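Local coordinates for protein beta-agarase (Persicobacter, PDB 6AII) that probably cleaves the beta-1,4 linkages of agarose, as a GH16-family beta-agarase that releases neoagarobiose, at residues E150-L155 and G201-E206; W237-S242 and Y246-P251. One frame throughout, in Å; residues are numbered along the deposited sequence.

Interaction 1: residues E150-L155 and G201-E206; sequences ENYGGL and GTWYYE
Tyr-152 and Trp-203 meet edge to edge: Tyr-152 CE2 lies 3.7 Å from Trp-203 CH2 and equally near CZ3, each atom close to the plane of the other ring. The two side chains cross at about a right angle, and because neither ring lies over the other this is no stack. In Trp-203, CG stands anti to the carbonyl carbon (chi1 -74°), which brings the six-membered end of the indole towards the tyrosine. Glu-150 O lies 4.5 Å from Trp-203 CZ3, a loose approach.

No hydrogen bond joins the two segments directly; two side-chain bonds form within them. Asn-151 OD1 accepts from Gly-153 N at 2.9 Å, with the donor well above the carbonyl plane; this Asx turn shapes the chain as the strand gives way to loop. Tyr-204 OH donates to the anti lone pair of Glu-206 OE2 over 2.6 Å.

The strand sequence ending at Glu-150 matches the ExDxxE signature of GH16 enzymes, so the contact probably borders the substrate cleft. Strand 173-181 runs between the segments and pairs with both 144-151 and 203-204; its His-174 bonds Glu-150 OE1 and stacks on Trp-203, while Trp-291 meets the Tyr-152 ring.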
ATOM      1  N   GLU A 150       0.645  -2.236   3.752  1.00 20.27           N
ATOM      2  CA  GLU A 150       1.006  -3.538   3.264  1.00 20.16           C
ATOM      3  C   GLU A 150       0.273  -4.525   4.158  1.00 22.32           C
ATOM      4  O   GLU A 150       0.389  -4.481   5.383  1.00 20.21           O
ATOM      5  CB  GLU A 150       2.516  -3.878   3.268  1.00 20.95           C
ATOM      6  CG  GLU A 150       3.336  -2.861   2.548  1.00 23.50           C
ATOM      7  CD  GLU A 150       4.812  -3.251   2.603  1.00 29.14           C
ATOM      8  OE1 GLU A 150       5.495  -2.595   3.400  1.00 26.75           O
ATOM      9  OE2 GLU A 150       5.231  -4.267   1.923  1.00 27.12           O
ATOM     10  N   ASN A 151      -0.557  -5.332   3.546  1.00 19.30           N
ATOM     11  CA  ASN A 151      -1.415  -6.249   4.265  1.00 21.51           C
ATOM     12  C   ASN A 151      -1.475  -7.549   3.490  1.00 19.37           C
ATOM     13  O   ASN A 151      -1.247  -7.507   2.261  1.00 20.84           O
ATOM     14  CB  ASN A 151      -2.801  -5.615   4.400  1.00 23.50           C
ATOM     15  CG  ASN A 151      -3.882  -6.594   4.810  1.00 27.21           C
ATOM     16  OD1 ASN A 151      -4.435  -7.232   3.927  1.00 28.89           O
ATOM     17  ND2 ASN A 151      -3.955  -6.858   6.086  1.00 32.14           N
ATOM     18  N   TYR A 152      -1.689  -8.644   4.183  1.00 19.75           N
ATOM     19  CA  TYR A 152      -1.552  -9.935   3.581  1.00 20.29           C
ATOM     20  C   TYR A 152      -2.844 -10.704   3.440  1.00 19.95           C
ATOM     21  O   TYR A 152      -2.835 -11.961   3.306  1.00 20.01           O
ATOM     22  CB  TYR A 152      -0.475 -10.673   4.392  1.00 24.48           C
ATOM     23  CG  TYR A 152       0.855 -10.000   4.182  1.00 22.14           C
ATOM     24  CD1 TYR A 152       1.597 -10.238   3.024  1.00 27.29           C
ATOM     25  CD2 TYR A 152       1.267  -9.005   5.030  1.00 25.80           C
ATOM     26  CE1 TYR A 152       2.789  -9.563   2.797  1.00 29.59           C
ATOM     27  CE2 TYR A 152       2.441  -8.311   4.811  1.00 29.38           C
ATOM     28  CZ  TYR A 152       3.190  -8.589   3.681  1.00 30.09           C
ATOM     29  OH  TYR A 152       4.311  -7.855   3.410  1.00 41.39           O
ATOM     30  N   GLY A 153      -4.005 -10.074   3.456  1.00 18.54           N
ATOM     31  CA  GLY A 153      -5.231 -10.670   2.992  1.00 20.60           C
ATOM     32  C   GLY A 153      -5.955 -11.478   4.079  1.00 20.35           C
ATOM     33  O   GLY A 153      -6.045 -11.082   5.262  1.00 21.91           O
ATOM     34  N   GLY A 154      -6.476 -12.602   3.649  1.00 19.79           N
ATOM     35  CA  GLY A 154      -7.360 -13.402   4.473  1.00 19.31           C
ATOM     36  C   GLY A 154      -6.710 -14.652   5.024  1.00 22.31           C
ATOM     37  O   GLY A 154      -5.522 -14.869   4.870  1.00 20.13           O
ATOM     38  N   LEU A 155      -7.520 -15.534   5.618  1.00 21.39           N
ATOM     39  CA  LEU A 155      -6.963 -16.704   6.275  1.00 22.37           C
ATOM     40  C   LEU A 155      -6.942 -17.940   5.370  1.00 23.63           C
ATOM     41  O   LEU A 155      -6.339 -18.925   5.764  1.00 25.38           O
ATOM     42  CB  LEU A 155      -7.811 -16.989   7.524  1.00 21.98           C
ATOM     43  CG  LEU A 155      -7.831 -15.893   8.567  1.00 27.72           C
ATOM     44  CD1 LEU A 155      -8.731 -16.321   9.730  1.00 34.43           C
ATOM     45  CD2 LEU A 155      -6.442 -15.585   9.086  1.00 31.19           C
ATOM     46  N   GLY A 201       6.157  -0.506  16.631  1.00 19.55           N
ATOM     47  CA  GLY A 201       4.753  -0.325  16.311  1.00 22.01           C
ATOM     48  C   GLY A 201       4.471  -0.333  14.812  1.00 25.38           C
ATOM     49  O   GLY A 201       3.307  -0.187  14.429  1.00 28.07           O
ATOM     50  N   THR A 202       5.461  -0.576  13.947  1.00 19.49           N
ATOM     51  CA  THR A 202       5.256  -0.452  12.501  1.00 19.08           C
ATOM     52  C   THR A 202       4.278  -1.525  11.982  1.00 19.82           C
ATOM     53  O   THR A 202       3.716  -1.352  10.879  1.00 21.80           O
ATOM     54  CB  THR A 202       6.563  -0.530  11.697  1.00 20.15           C
ATOM     55  OG1 THR A 202       7.153  -1.813  11.956  1.00 19.99           O
ATOM     56  CG2 THR A 202       7.503   0.619  12.015  1.00 20.36           C
ATOM     57  N   TRP A 203       4.070  -2.650  12.650  1.00 17.20           N
ATOM     58  CA  TRP A 203       3.121  -3.619  12.166  1.00 17.14           C
ATOM     59  C   TRP A 203       1.848  -3.470  13.027  1.00 19.26           C
ATOM     60  O   TRP A 203       1.731  -3.953  14.164  1.00 20.86           O
ATOM     61  CB  TRP A 203       3.683  -5.027  12.276  1.00 19.88           C
ATOM     62  CG  TRP A 203       4.730  -5.336  11.240  1.00 20.66           C
ATOM     63  CD1 TRP A 203       6.085  -5.130  11.297  1.00 19.65           C
ATOM     64  CD2 TRP A 203       4.469  -5.823   9.926  1.00 24.49           C
ATOM     65  NE1 TRP A 203       6.678  -5.496  10.126  1.00 20.06           N
ATOM     66  CE2 TRP A 203       5.709  -5.938   9.261  1.00 23.55           C
ATOM     67  CE3 TRP A 203       3.296  -6.151   9.237  1.00 31.68           C
ATOM     68  CZ2 TRP A 203       5.793  -6.367   7.957  1.00 26.20           C
ATOM     69  CZ3 TRP A 203       3.383  -6.571   7.929  1.00 34.74           C
ATOM     70  CH2 TRP A 203       4.632  -6.710   7.313  1.00 34.04           C
ATOM     71  N   TYR A 204       0.987  -2.624  12.514  1.00 16.44           N
ATOM     72  CA  TYR A 204      -0.274  -2.259  13.234  1.00 17.94           C
ATOM     73  C   TYR A 204      -1.223  -3.445  13.282  1.00 17.55           C
ATOM     74  O   TYR A 204      -1.480  -4.139  12.283  1.00 17.79           O
ATOM     75  CB  TYR A 204      -0.978  -1.123  12.482  1.00 17.50           C
ATOM     76  CG  TYR A 204      -2.257  -0.669  13.148  1.00 17.30           C
ATOM     77  CD1 TYR A 204      -2.182   0.226  14.166  1.00 19.87           C
ATOM     78  CD2 TYR A 204      -3.464  -1.243  12.811  1.00 19.43           C
ATOM     79  CE1 TYR A 204      -3.320   0.625  14.856  1.00 19.90           C
ATOM     80  CE2 TYR A 204      -4.625  -0.822  13.446  1.00 20.39           C
ATOM     81  CZ  TYR A 204      -4.524   0.104  14.463  1.00 22.19           C
ATOM     82  OH  TYR A 204      -5.630   0.451  15.196  1.00 26.06           O
ATOM     83  N   TYR A 205      -1.830  -3.667  14.466  1.00 16.82           N
ATOM     84  CA  TYR A 205      -2.956  -4.622  14.568  1.00 17.40           C
ATOM     85  C   TYR A 205      -3.782  -4.225  15.804  1.00 17.60           C
ATOM     86  O   TYR A 205      -3.381  -3.354  16.543  1.00 18.00           O
ATOM     87  CB  TYR A 205      -2.564  -6.111  14.575  1.00 18.52           C
ATOM     88  CG  TYR A 205      -1.939  -6.599  15.858  1.00 20.56           C
ATOM     89  CD1 TYR A 205      -0.613  -6.324  16.151  1.00 23.59           C
ATOM     90  CD2 TYR A 205      -2.697  -7.358  16.736  1.00 25.74           C
ATOM     91  CE1 TYR A 205      -0.033  -6.764  17.342  1.00 26.03           C
ATOM     92  CE2 TYR A 205      -2.110  -7.850  17.900  1.00 27.56           C
ATOM     93  CZ  TYR A 205      -0.781  -7.595  18.157  1.00 24.78           C
ATOM     94  OH  TYR A 205      -0.156  -8.010  19.324  1.00 31.57           O
ATOM     95  N   GLU A 206      -4.965  -4.792  15.894  1.00 17.79           N
ATOM     96  CA  GLU A 206      -5.917  -4.542  16.994  1.00 18.54           C
ATOM     97  C   GLU A 206      -6.300  -5.878  17.600  1.00 19.35           C
ATOM     98  O   GLU A 206      -6.685  -6.830  16.876  1.00 20.12           O
ATOM     99  CB  GLU A 206      -7.147  -3.845  16.448  1.00 20.58           C
ATOM    100  CG  GLU A 206      -6.847  -2.463  15.965  1.00 23.46           C
ATOM    101  CD  GLU A 206      -8.049  -1.810  15.304  1.00 28.07           C
ATOM    102  OE1 GLU A 206      -9.136  -2.394  15.370  1.00 31.48           O
ATOM    103  OE2 GLU A 206      -7.880  -0.745  14.711  1.00 26.72           O
TER

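Interaction 2: residues W237-S242 and Y246-P251; sequences WVRTLS and YSYLDP
The indole of Trp-237 turns its CZ2 edge to Ser-247, whose OG lies 3.5 Å from CZ2 and near the ring plane. Thr-240 CB is also at the indole edge, and Arg-239 N sits over one face, towards the rim. Trp-237 NE1 donates to Thr-240 OG1, fixing the ring's turn, and Leu-249 CG packs against CZ3 at 3.8 Å.

On the other side of the hairpin, Arg-239 and Tyr-248 run side by side in the same direction. Arg-239 CG is anti to the backbone N (chi1 179°) and the chain stays extended to NE, carrying NH1 to 3.5 Å from Tyr-248 CG; guanidinium and ring planes are 53° apart. NH1 also bonds Tyr-200 O. Leu-241 CG meets Tyr-246 CB on this same face.

Thr-240 and Ser-247 form a hydrogen-bonded pair, with N to O distances of 2.8 Å from Thr-240 N to Ser-247 O and 2.9 Å from Ser-247 N to Thr-240 O. Val-238 O accepts from Leu-249 N and from a water that also donates to Leu-249 O.

Val-238 and Arg-239 together face Tyr-231 in a classic bulge. This is an antiparallel beta hairpin within one sheet of the GH16 jelly-roll sandwich.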
ATOM      1  N   TRP A 237      -6.747   8.515  13.655  1.00 18.31           N
ATOM      2  CA  TRP A 237      -5.274   8.578  13.799  1.00 19.04           C
ATOM      3  C   TRP A 237      -4.716   7.307  14.440  1.00 18.47           C
ATOM      4  O   TRP A 237      -5.287   6.838  15.446  1.00 19.37           O
ATOM      5  CB  TRP A 237      -4.847   9.811  14.604  1.00 19.96           C
ATOM      6  CG  TRP A 237      -3.374   9.844  14.907  1.00 20.55           C
ATOM      7  CD1 TRP A 237      -2.392  10.301  14.078  1.00 19.56           C
ATOM      8  CD2 TRP A 237      -2.670   9.272  16.032  1.00 18.96           C
ATOM      9  NE1 TRP A 237      -1.155  10.155  14.638  1.00 18.80           N
ATOM     10  CE2 TRP A 237      -1.296   9.532  15.847  1.00 19.39           C
ATOM     11  CE3 TRP A 237      -3.068   8.625  17.209  1.00 21.14           C
ATOM     12  CZ2 TRP A 237      -0.323   9.093  16.757  1.00 20.07           C
ATOM     13  CZ3 TRP A 237      -2.119   8.215  18.105  1.00 22.88           C
ATOM     14  CH2 TRP A 237      -0.776   8.456  17.880  1.00 20.96           C
ATOM     15  N   VAL A 238      -3.646   6.723  13.901  1.00 19.03           N
ATOM     16  CA  VAL A 238      -2.990   5.590  14.558  1.00 18.65           C
ATOM     17  C   VAL A 238      -1.491   5.807  14.770  1.00 18.69           C
ATOM     18  O   VAL A 238      -0.922   5.050  15.611  1.00 17.86           O
ATOM     19  CB  VAL A 238      -3.259   4.254  13.829  1.00 17.99           C
ATOM     20  CG1 VAL A 238      -4.749   3.919  13.835  1.00 19.05           C
ATOM     21  CG2 VAL A 238      -2.659   4.278  12.428  1.00 18.41           C
ATOM     22  N   ARG A 239      -0.792   6.713  14.045  1.00 18.41           N
ATOM     23  CA  ARG A 239       0.663   6.690  14.171  1.00 18.98           C
ATOM     24  C   ARG A 239       1.202   7.999  13.618  1.00 19.86           C
ATOM     25  O   ARG A 239       0.694   8.491  12.572  1.00 18.78           O
ATOM     26  CB  ARG A 239       1.254   5.563  13.315  1.00 18.92           C
ATOM     27  CG  ARG A 239       2.776   5.411  13.321  1.00 18.68           C
ATOM     28  CD  ARG A 239       3.157   4.083  12.687  1.00 19.08           C
ATOM     29  NE  ARG A 239       4.590   3.837  12.846  1.00 18.29           N
ATOM     30  CZ  ARG A 239       5.206   3.461  13.966  1.00 20.18           C
ATOM     31  NH1 ARG A 239       4.506   3.115  15.039  1.00 18.70           N
ATOM     32  NH2 ARG A 239       6.536   3.368  13.946  1.00 19.76           N
ATOM     33  N   THR A 240       2.204   8.543  14.284  1.00 18.77           N
ATOM     34  CA  THR A 240       2.945   9.739  13.776  1.00 19.92           C
ATOM     35  C   THR A 240       4.442   9.451  13.923  1.00 20.36           C
ATOM     36  O   THR A 240       4.876   8.921  14.962  1.00 20.54           O
ATOM     37  CB  THR A 240       2.638  10.983  14.603  1.00 21.32           C
ATOM     38  OG1 THR A 240       1.291  11.360  14.288  1.00 19.89           O
ATOM     39  CG2 THR A 240       3.569  12.136  14.265  1.00 22.29           C
ATOM     40  N   LEU A 241       5.215   9.788  12.913  1.00 20.71           N
ATOM     41  CA  LEU A 241       6.690   9.901  13.025  1.00 20.46           C
ATOM     42  C   LEU A 241       7.014  11.391  12.777  1.00 21.45           C
ATOM     43  O   LEU A 241       6.558  11.938  11.807  1.00 21.33           O
ATOM     44  CB  LEU A 241       7.377   9.060  11.958  1.00 21.42           C
ATOM     45  CG  LEU A 241       7.636   7.589  12.300  1.00 23.50           C
ATOM     46  CD1 LEU A 241       6.346   6.855  12.490  1.00 25.67           C
ATOM     47  CD2 LEU A 241       8.496   6.864  11.270  1.00 24.54           C
ATOM     48  N   SER A 242       7.776  11.974  13.703  1.00 20.28           N
ATOM     49  CA  SER A 242       8.050  13.432  13.640  1.00 20.74           C
ATOM     50  C   SER A 242       9.468  13.701  14.146  1.00 21.86           C
ATOM     51  O   SER A 242       9.677  13.712  15.360  1.00 22.76           O
ATOM     52  CB  SER A 242       7.063  14.209  14.447  1.00 22.43           C
ATOM     53  OG  SER A 242       7.132  15.580  14.029  1.00 25.38           O
ATOM     54  N   TYR A 246       8.173   9.707  17.910  1.00 20.12           N
ATOM     55  CA  TYR A 246       7.080   9.031  17.196  1.00 19.98           C
ATOM     56  C   TYR A 246       6.081   8.550  18.225  1.00 21.44           C
ATOM     57  O   TYR A 246       6.430   8.384  19.420  1.00 22.44           O
ATOM     58  CB  TYR A 246       7.591   7.862  16.337  1.00 20.50           C
ATOM     59  CG  TYR A 246       8.163   6.654  17.029  1.00 22.66           C
ATOM     60  CD1 TYR A 246       9.458   6.706  17.512  1.00 23.16           C
ATOM     61  CD2 TYR A 246       7.449   5.459  17.214  1.00 21.64           C
ATOM     62  CE1 TYR A 246      10.028   5.640  18.169  1.00 23.28           C
ATOM     63  CE2 TYR A 246       7.983   4.410  17.934  1.00 22.22           C
ATOM     64  CZ  TYR A 246       9.301   4.489  18.359  1.00 26.07           C
ATOM     65  OH  TYR A 246       9.888   3.447  19.009  1.00 26.54           O
ATOM     66  N   SER A 247       4.826   8.313  17.790  1.00 21.88           N
ATOM     67  CA  SER A 247       3.810   7.877  18.718  1.00 19.15           C
ATOM     68  C   SER A 247       2.805   7.037  17.934  1.00 19.43           C
ATOM     69  O   SER A 247       2.714   7.158  16.718  1.00 21.24           O
ATOM     70  CB  SER A 247       3.097   9.026  19.364  1.00 22.83           C
ATOM     71  OG  SER A 247       2.639   9.951  18.389  1.00 24.22           O
ATOM     72  N   TYR A 248       2.062   6.215  18.659  1.00 20.21           N
ATOM     73  CA  TYR A 248       1.151   5.282  17.939  1.00 17.70           C
ATOM     74  C   TYR A 248       0.196   4.647  18.927  1.00 20.41           C
ATOM     75  O   TYR A 248       0.460   4.616  20.130  1.00 21.31           O
ATOM     76  CB  TYR A 248       1.928   4.183  17.208  1.00 17.87           C
ATOM     77  CG  TYR A 248       2.718   3.223  18.057  1.00 20.30           C
ATOM     78  CD1 TYR A 248       3.974   3.572  18.488  1.00 21.42           C
ATOM     79  CD2 TYR A 248       2.236   1.953  18.372  1.00 21.87           C
ATOM     80  CE1 TYR A 248       4.763   2.692  19.221  1.00 22.73           C
ATOM     81  CE2 TYR A 248       2.997   1.078  19.136  1.00 21.66           C
ATOM     82  CZ  TYR A 248       4.263   1.464  19.564  1.00 22.80           C
ATOM     83  OH  TYR A 248       5.018   0.570  20.307  1.00 24.41           O
ATOM     84  N   LEU A 249      -0.929   4.142  18.411  1.00 19.19           N
ATOM     85  CA  LEU A 249      -1.853   3.304  19.240  1.00 21.45           C
ATOM     86  C   LEU A 249      -1.484   1.832  19.129  1.00 20.23           C
ATOM     87  O   LEU A 249      -1.355   1.319  17.997  1.00 20.25           O
ATOM     88  CB  LEU A 249      -3.292   3.500  18.730  1.00 24.60           C
ATOM     89  CG  LEU A 249      -3.827   4.905  18.900  1.00 25.24           C
ATOM     90  CD1 LEU A 249      -5.304   4.966  18.480  1.00 28.39           C
ATOM     91  CD2 LEU A 249      -3.670   5.390  20.343  1.00 25.34           C
ATOM     92  N   ASP A 250      -1.238   1.209  20.289  1.00 18.84           N
ATOM     93  CA  ASP A 250      -0.853  -0.185  20.313  1.00 19.74           C
ATOM     94  C   ASP A 250      -2.099  -1.058  20.151  1.00 18.87           C
ATOM     95  O   ASP A 250      -3.188  -0.568  19.954  1.00 19.91           O
ATOM     96  CB  ASP A 250       0.039  -0.420  21.529  1.00 21.65           C
ATOM     97  CG  ASP A 250      -0.673  -0.765  22.820  1.00 24.15           C
ATOM     98  OD1 ASP A 250      -1.916  -0.798  22.818  1.00 19.07           O
ATOM     99  OD2 ASP A 250       0.073  -1.062  23.802  1.00 22.74           O
ATOM    100  N   PRO A 251      -1.901  -2.342  20.134  1.00 18.74           N
ATOM    101  CA  PRO A 251      -2.979  -3.270  19.802  1.00 19.82           C
ATOM    102  C   PRO A 251      -4.066  -3.343  20.863  1.00 20.61           C
ATOM    103  O   PRO A 251      -5.151  -3.792  20.570  1.00 19.81           O
ATOM    104  CB  PRO A 251      -2.362  -4.643  19.692  1.00 23.41           C
ATOM    105  CG  PRO A 251      -0.932  -4.361  19.395  1.00 28.80           C
ATOM    106  CD  PRO A 251      -0.609  -3.046  20.058  1.00 23.64           C
TER
HETATM  107  O   HOH W   1      -0.633   2.343  15.697  1.00 26.74           O

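The contacts belong to different sheets: interaction 1 joins elements of the mixed sheet, interaction 2 neighbouring strands of the antiparallel sheet. Both are partly buried, but interaction 1 lies nearer the middle of the chain, about 11 Å from its centre against about 18 Å. With an intervening strand, interaction 1 buries just 98 Å² and relies on aromatic edges; direct strand pairing in interaction 2 buries 434 Å² and adds backbone hydrogen bonds. The two meet through 201-206: Tyr-205 CE1 packs 3.3 Å from Pro-251 CG, and Thr-202 CG2 lies 3.5 Å from Arg-239 NH2. The loop leading into strand 203-204 thus rests on the arginine and tyrosine face of the hairpin.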